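Local coordinates for protein probable ferredoxin-dependent nitrite reductase NirA (Mycobacterium tuberculosis, PDB 1ZJ8) that reduces sulfite to sulfide with electrons from ferredoxin, using a siroheme and a [4Fe-4S] cluster, at residues K303-I306 against K307-I311; R294-R297 against A298-R301. All coordinates share one frame; numbering follows the deposited sequence.

How the interactions relate
Interaction 2 comes first along the chain, in the loop that leaves helix 277-291, and interaction 1 follows on helix 302-309, with a single residue between them. Their centres are about 13 Å apart, on the same side of the chain's centre, and both belong to the first of the two nitrite/sulfite reductase 4Fe-4S domains. The two also touch: the ring of Phe-304 packs with CE2 3.5 Å from the carbonyl O of Ala-298 and against the backbone of Lys-299. The order is thus a turn, then the residue, Arg-301, whose side chain reaches the siroheme, then a short helix. Interaction 1 is structural packing, whereas interaction 2 reaches the siroheme pocket directly.

Interaction 1: residues K303-I306 against K307-I311; sequences KFLI and KDWGI
Leu-305 lays its CD1 methyl over one face of the Trp-309 indole, one helical turn further on. The methyl sits 3.9 Å from the centroid of the five-membered ring and 24° off its normal, a CH-pi contact displaced toward the rim on the side of NE1 and CE2. The two side chains run side by side in the same direction. In Leu-305, CG lies opposite the backbone N (chi1 -169°), beside the carbonyl carbon, which swings the branched end toward the following turn and its CD1 to the ring.

Beneath this pair the backbone is held by successive i to i+4 bonds. Trp-309 N reaches Leu-305 O at 3.0 Å, and Asp-308 N reaches Phe-304 O at 2.9 Å. The last, Gly-310 N to Ile-306 O, is longer at 3.2 Å.

Further out, Tyr-291 and Val-287 of helix 277-291 pack against the indole, and Lys-313 makes a cation-pi contact with it. Asp-308 is hydrogen-bonded through OD2 to Tyr-293, while Ile-306 packs on Phe-314.

At Gly-310 the chain adopts a positive phi of 87° and leaves the helix; the same residue is the N-cap of helix 311-323. The arrangement is a glycine-terminated helix end, with an i/i+4 Leu-Trp pair on helix 302-309 that packs against helices 277-291 and 311-323.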
loop_
_atom_site.group_PDB
_atom_site.type_symbol
_atom_site.label_atom_id
_atom_site.label_comp_id
_atom_site.label_asym_id
_atom_site.label_seq_id
_atom_site.Cartn_x
_atom_site.Cartn_y
_atom_site.Cartn_z
ATOM N N LYS A 303 16.147 -2.190 2.220
ATOM C CA LYS A 303 16.334 -1.752 3.617
ATOM C C LYS A 303 17.576 -2.376 4.296
ATOM O O LYS A 303 18.258 -1.724 5.089
ATOM C CB LYS A 303 15.051 -2.015 4.450
ATOM C CG LYS A 303 14.533 -3.466 4.443
ATOM C CD LYS A 303 13.302 -3.641 5.365
ATOM C CE LYS A 303 13.104 -5.101 5.811
ATOM N NZ LYS A 303 11.876 -5.346 6.608
ATOM N N PHE A 304 17.855 -3.634 3.965
ATOM C CA PHE A 304 18.965 -4.388 4.555
ATOM C C PHE A 304 20.344 -3.844 4.085
ATOM O O PHE A 304 21.237 -3.527 4.913
ATOM C CB PHE A 304 18.815 -5.893 4.211
ATOM C CG PHE A 304 17.629 -6.570 4.886
ATOM C CD1 PHE A 304 17.617 -6.783 6.261
ATOM C CD2 PHE A 304 16.537 -7.012 4.139
ATOM C CE1 PHE A 304 16.533 -7.401 6.881
ATOM C CE2 PHE A 304 15.442 -7.646 4.761
ATOM C CZ PHE A 304 15.442 -7.831 6.128
ATOM N N LEU A 305 20.498 -3.745 2.761
ATOM C CA LEU A 305 21.672 -3.139 2.129
ATOM C C LEU A 305 21.985 -1.783 2.735
ATOM O O LEU A 305 23.154 -1.456 2.993
ATOM C CB LEU A 305 21.413 -2.970 0.626
ATOM C CG LEU A 305 22.569 -2.589 -0.312
ATOM C CD1 LEU A 305 23.720 -3.586 -0.198
ATOM C CD2 LEU A 305 22.079 -2.501 -1.767
ATOM N N ILE A 306 20.928 -1.001 2.957
ATOM C CA ILE A 306 21.045 0.335 3.553
ATOM C C ILE A 306 21.402 0.246 5.024
ATOM O O ILE A 306 22.093 1.119 5.541
ATOM C CB ILE A 306 19.742 1.153 3.429
ATOM C CG1 ILE A 306 19.279 1.246 1.961
ATOM C CG2 ILE A 306 19.927 2.536 4.049
ATOM C CD1 ILE A 306 20.246 1.946 1.019
ATOM N N LYS A 307 20.921 -0.797 5.703
ATOM C CA LYS A 307 21.321 -1.021 7.101
ATOM C C LYS A 307 22.832 -1.321 7.211
ATOM O O LYS A 307 23.527 -0.746 8.048
ATOM C CB LYS A 307 20.525 -2.141 7.762
ATOM C CG LYS A 307 20.444 -1.980 9.274
ATOM C CD LYS A 307 20.450 -3.322 9.973
ATOM C CE LYS A 307 20.091 -3.179 11.436
ATOM N NZ LYS A 307 19.648 -4.481 11.982
ATOM N N ASP A 308 23.326 -2.209 6.349
ATOM C CA ASP A 308 24.736 -2.592 6.346
ATOM C C ASP A 308 25.669 -1.436 5.949
ATOM O O ASP A 308 26.535 -1.048 6.738
ATOM C CB ASP A 308 24.940 -3.805 5.424
ATOM C CG ASP A 308 24.346 -5.074 6.004
ATOM O OD1 ASP A 308 24.414 -5.225 7.250
ATOM O OD2 ASP A 308 23.817 -5.915 5.229
ATOM N N TRP A 309 25.473 -0.895 4.743
ATOM C CA TRP A 309 26.308 0.197 4.198
ATOM C C TRP A 309 26.320 1.490 5.007
ATOM O O TRP A 309 27.382 2.073 5.257
ATOM C CB TRP A 309 25.822 0.572 2.803
ATOM C CG TRP A 309 26.224 -0.381 1.734
ATOM C CD1 TRP A 309 26.740 -1.636 1.894
ATOM C CD2 TRP A 309 26.118 -0.164 0.322
ATOM N NE1 TRP A 309 26.978 -2.206 0.665
ATOM C CE2 TRP A 309 26.598 -1.327 -0.316
ATOM C CE3 TRP A 309 25.665 0.903 -0.466
ATOM C CZ2 TRP A 309 26.631 -1.458 -1.708
ATOM C CZ3 TRP A 309 25.690 0.769 -1.853
ATOM C CH2 TRP A 309 26.180 -0.396 -2.459
ATOM N N GLY A 310 25.128 1.953 5.375
ATOM C CA GLY A 310 24.943 3.318 5.870
ATOM C C GLY A 310 24.703 4.266 4.701
ATOM O O GLY A 310 25.106 3.985 3.563
ATOM N N ILE A 311 24.044 5.388 4.983
ATOM C CA ILE A 311 23.715 6.396 3.962
ATOM C C ILE A 311 24.941 6.997 3.242
ATOM O O ILE A 311 24.955 7.072 2.021
ATOM C CB ILE A 311 22.820 7.525 4.571
ATOM C CG1 ILE A 311 21.345 7.094 4.589
ATOM C CG2 ILE A 311 22.967 8.848 3.812
ATOM C CD1 ILE A 311 20.607 7.230 3.244
#

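Interaction 2: residues R294-R297 against A298-R301; sequences RRLR and AKAR. With SRM (siroheme), chain E.
A type I beta turn, Leu-296 to Lys-299, folds the loop between helices 277-291 and 302-309 back on itself before the chain enters the siroheme pocket. Its closing bond runs from Lys-299 N to Leu-296 O (2.9 Å). The two flanking side chains meet at their roots, Leu-296 CB lying 3.6 Å from Lys-299 CB, and the CD1 methyl of Leu-296 then rests against CD of the lysine as the chains diverge at a slant. The Ala-300 methyl turns in beneath the turn, toward the carbonyl oxygens of Leu-296 and Arg-297.

Arg-295 passes Lys-299 at an oblique angle, its NH2 4.2 Å from the lysine CD, and the CG of Leu-296 lies over one face of the guanidinium, toward its rim. The same NH2 stands 5.0 Å from Lys-299 NZ; Glu-23, a long and weak ion partner of Arg-295 that also touches Lys-299, probably softens this meeting of like charges. Arg-297 is anchored by a salt bridge to Asp-174.

Past the turn, Arg-301 reaches the cofactor. Bends at chi2 and chi3 (56°) bring its guanidinium edge to the siroheme, where the single nitrogen NH1 serves two propionates: it donates to O1D at 3.0 Å, almost linearly at 174°, and to O1C at 3.0 Å, at 150°. NH2 forms a salt bridge with Asp-235.

One arginine thereby ties together two carboxylates of the siroheme, probably easing their mutual repulsion, while Asp-235, as a second-shell acid, is well placed to hold the guanidinium in its orientation.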
loop_
_atom_site.group_PDB
_atom_site.type_symbol
_atom_site.label_atom_id
_atom_site.label_comp_id
_atom_site.label_asym_id
_atom_site.label_seq_id
_atom_site.Cartn_x
_atom_site.Cartn_y
_atom_site.Cartn_z
ATOM N N ARG A 294 20.839 -11.226 -2.992
ATOM C CA ARG A 294 20.014 -12.179 -3.768
ATOM C C ARG A 294 20.238 -13.634 -3.300
ATOM O O ARG A 294 20.166 -14.590 -4.091
ATOM C CB ARG A 294 20.276 -12.022 -5.281
ATOM C CG ARG A 294 20.163 -10.568 -5.804
ATOM C CD ARG A 294 20.583 -10.417 -7.261
ATOM N NE ARG A 294 19.465 -10.613 -8.184
ATOM C CZ ARG A 294 18.981 -9.699 -9.034
ATOM N NH1 ARG A 294 19.521 -8.483 -9.131
ATOM N NH2 ARG A 294 17.955 -10.019 -9.823
ATOM N N ARG A 295 20.454 -13.773 -1.992
ATOM C CA ARG A 295 20.771 -15.042 -1.360
ATOM C C ARG A 295 19.608 -15.538 -0.480
ATOM O O ARG A 295 18.924 -16.490 -0.846
ATOM C CB ARG A 295 22.054 -14.872 -0.543
ATOM C CG ARG A 295 22.545 -16.135 0.118
ATOM C CD ARG A 295 23.824 -15.857 0.864
ATOM N NE ARG A 295 23.587 -15.011 2.032
ATOM C CZ ARG A 295 23.175 -15.454 3.222
ATOM N NH1 ARG A 295 22.924 -16.744 3.425
ATOM N NH2 ARG A 295 22.998 -14.592 4.219
ATOM N N LEU A 296 19.398 -14.905 0.674
ATOM C CA LEU A 296 18.223 -15.192 1.504
ATOM C C LEU A 296 17.018 -14.407 0.971
ATOM O O LEU A 296 17.072 -13.181 0.831
ATOM C CB LEU A 296 18.464 -14.831 2.982
ATOM C CG LEU A 296 19.510 -15.642 3.767
ATOM C CD1 LEU A 296 19.731 -15.110 5.202
ATOM C CD2 LEU A 296 19.148 -17.129 3.791
ATOM N N ARG A 297 15.930 -15.122 0.696
ATOM C CA ARG A 297 14.670 -14.522 0.225
ATOM C C ARG A 297 14.105 -13.471 1.173
ATOM O O ARG A 297 13.562 -12.475 0.726
ATOM C CB ARG A 297 13.610 -15.606 0.041
ATOM C CG ARG A 297 12.630 -15.296 -1.026
ATOM C CD ARG A 297 13.238 -15.548 -2.391
ATOM N NE ARG A 297 12.435 -14.969 -3.471
ATOM C CZ ARG A 297 12.546 -13.712 -3.915
ATOM N NH1 ARG A 297 13.392 -12.843 -3.356
ATOM N NH2 ARG A 297 11.775 -13.306 -4.911
ATOM N N ALA A 298 14.236 -13.695 2.474
ATOM C CA ALA A 298 13.806 -12.719 3.472
ATOM C C ALA A 298 14.920 -11.754 3.899
ATOM O O ALA A 298 14.770 -11.054 4.899
ATOM C CB ALA A 298 13.258 -13.433 4.696
ATOM N N LYS A 299 16.037 -11.724 3.169
ATOM C CA LYS A 299 17.110 -10.758 3.442
ATOM C C LYS A 299 17.577 -10.141 2.117
ATOM O O LYS A 299 18.770 -9.874 1.918
ATOM C CB LYS A 299 18.262 -11.443 4.186
ATOM C CG LYS A 299 19.293 -10.511 4.892
ATOM C CD LYS A 299 20.702 -11.190 4.900
ATOM C CE LYS A 299 21.862 -10.235 5.163
ATOM N NZ LYS A 299 22.313 -10.255 6.577
ATOM N N ALA A 300 16.605 -9.891 1.233
ATOM C CA ALA A 300 16.860 -9.443 -0.135
ATOM C C ALA A 300 16.552 -7.961 -0.366
ATOM O O ALA A 300 17.073 -7.362 -1.304
ATOM C CB ALA A 300 16.050 -10.310 -1.107
ATOM N N ARG A 301 15.729 -7.371 0.495
ATOM C CA ARG A 301 15.184 -6.031 0.259
ATOM C C ARG A 301 16.166 -4.904 0.540
ATOM O O ARG A 301 17.094 -5.050 1.347
ATOM C CB ARG A 301 13.927 -5.834 1.105
ATOM C CG ARG A 301 12.877 -6.830 0.720
ATOM C CD ARG A 301 11.512 -6.308 0.854
ATOM N NE ARG A 301 11.291 -5.089 0.099
ATOM C CZ ARG A 301 10.121 -4.468 0.067
ATOM N NH1 ARG A 301 9.087 -4.983 0.708
ATOM N NH2 ARG A 301 9.968 -3.353 -0.627
HETATM FE FE SRM E . 1.486 -6.712 0.259
HETATM C CHA SRM E . 2.303 -10.006 -0.136
HETATM C CHB SRM E . -1.760 -7.509 0.054
HETATM C CHC SRM E . 0.717 -3.567 0.588
HETATM C CHD SRM E . 4.090 -6.331 2.498
HETATM N NA SRM E . 0.484 -8.385 -0.186
HETATM C C1A SRM E . 0.983 -9.614 -0.443
HETATM C C2A SRM E . 0.001 -10.543 -1.087
HETATM C CMA SRM E . 0.217 -10.552 -2.569
HETATM C CDA SRM E . -0.006 -11.909 -0.460
HETATM C CEA SRM E . 0.658 -13.051 -1.161
HETATM O O3A SRM E . 1.875 -12.995 -1.364
HETATM O O4A SRM E . 0.005 -14.034 -1.541
HETATM C C3A SRM E . -1.279 -9.865 -0.732
HETATM C CAA SRM E . -2.315 -9.896 -1.805
HETATM C CBA SRM E . -3.086 -11.154 -1.507
HETATM C CCA SRM E . -4.518 -11.010 -1.908
HETATM O O1A SRM E . -5.101 -9.927 -1.689
HETATM O O2A SRM E . -5.080 -11.979 -2.474
HETATM C C4A SRM E . -0.843 -8.512 -0.284
HETATM N NB SRM E . -0.210 -5.724 0.159
HETATM C C1B SRM E . -1.469 -6.147 0.029
HETATM C C2B SRM E . -2.491 -5.061 -0.160
HETATM C CMB SRM E . -3.569 -5.388 -1.155
HETATM C CDB SRM E . -3.134 -4.823 1.165
HETATM C CEB SRM E . -4.204 -3.793 1.251
HETATM O O3B SRM E . -5.398 -4.084 1.480
HETATM O O4B SRM E . -3.861 -2.624 1.078
HETATM C C3B SRM E . -1.569 -3.922 -0.540
HETATM C CAB SRM E . -1.315 -3.905 -2.025
HETATM C CBB SRM E . -0.939 -2.540 -2.514
HETATM C CCB SRM E . -0.472 -2.608 -3.939
HETATM O O1B SRM E . -1.204 -2.254 -4.859
HETATM O O2B SRM E . 0.660 -2.990 -4.219
HETATM C C4B SRM E . -0.287 -4.399 0.087
HETATM N NC SRM E . 2.160 -5.304 1.397
HETATM C C1C SRM E . 1.843 -3.999 1.272
HETATM C C2C SRM E . 2.496 -3.178 2.182
HETATM C CDC SRM E . 2.232 -1.753 2.538
HETATM C CEC SRM E . 2.840 -0.643 1.773
HETATM O O3C SRM E . 3.440 -0.877 0.699
HETATM O O4C SRM E . 2.721 0.484 2.275
HETATM C C3C SRM E . 3.413 -4.014 2.744
HETATM C CAC SRM E . 4.340 -3.476 3.784
HETATM C CBC SRM E . 5.438 -2.507 3.402
HETATM C CCC SRM E . 6.597 -3.289 2.810
HETATM O O1C SRM E . 6.495 -3.826 1.674
HETATM O O2C SRM E . 7.633 -3.389 3.517
HETATM C C4C SRM E . 3.241 -5.267 2.213
HETATM N ND SRM E . 3.100 -7.829 0.756
HETATM C C1D SRM E . 3.885 -7.538 1.805
HETATM C C2D SRM E . 4.563 -8.705 2.205
HETATM C CAD SRM E . 5.926 -8.673 2.874
HETATM C CBD SRM E . 7.149 -8.759 2.015
HETATM C CCD SRM E . 8.543 -8.609 2.552
HETATM O O1D SRM E . 9.195 -7.616 2.159
HETATM O O2D SRM E . 9.027 -9.443 3.364
HETATM C C3D SRM E . 4.150 -9.712 1.349
HETATM C CDD SRM E . 4.901 -10.989 1.088
HETATM C CED SRM E . 6.127 -11.059 0.205
HETATM O O3D SRM E . 6.439 -10.125 -0.535
HETATM O O4D SRM E . 6.858 -12.060 0.201
HETATM C C4D SRM E . 3.247 -9.155 0.457
#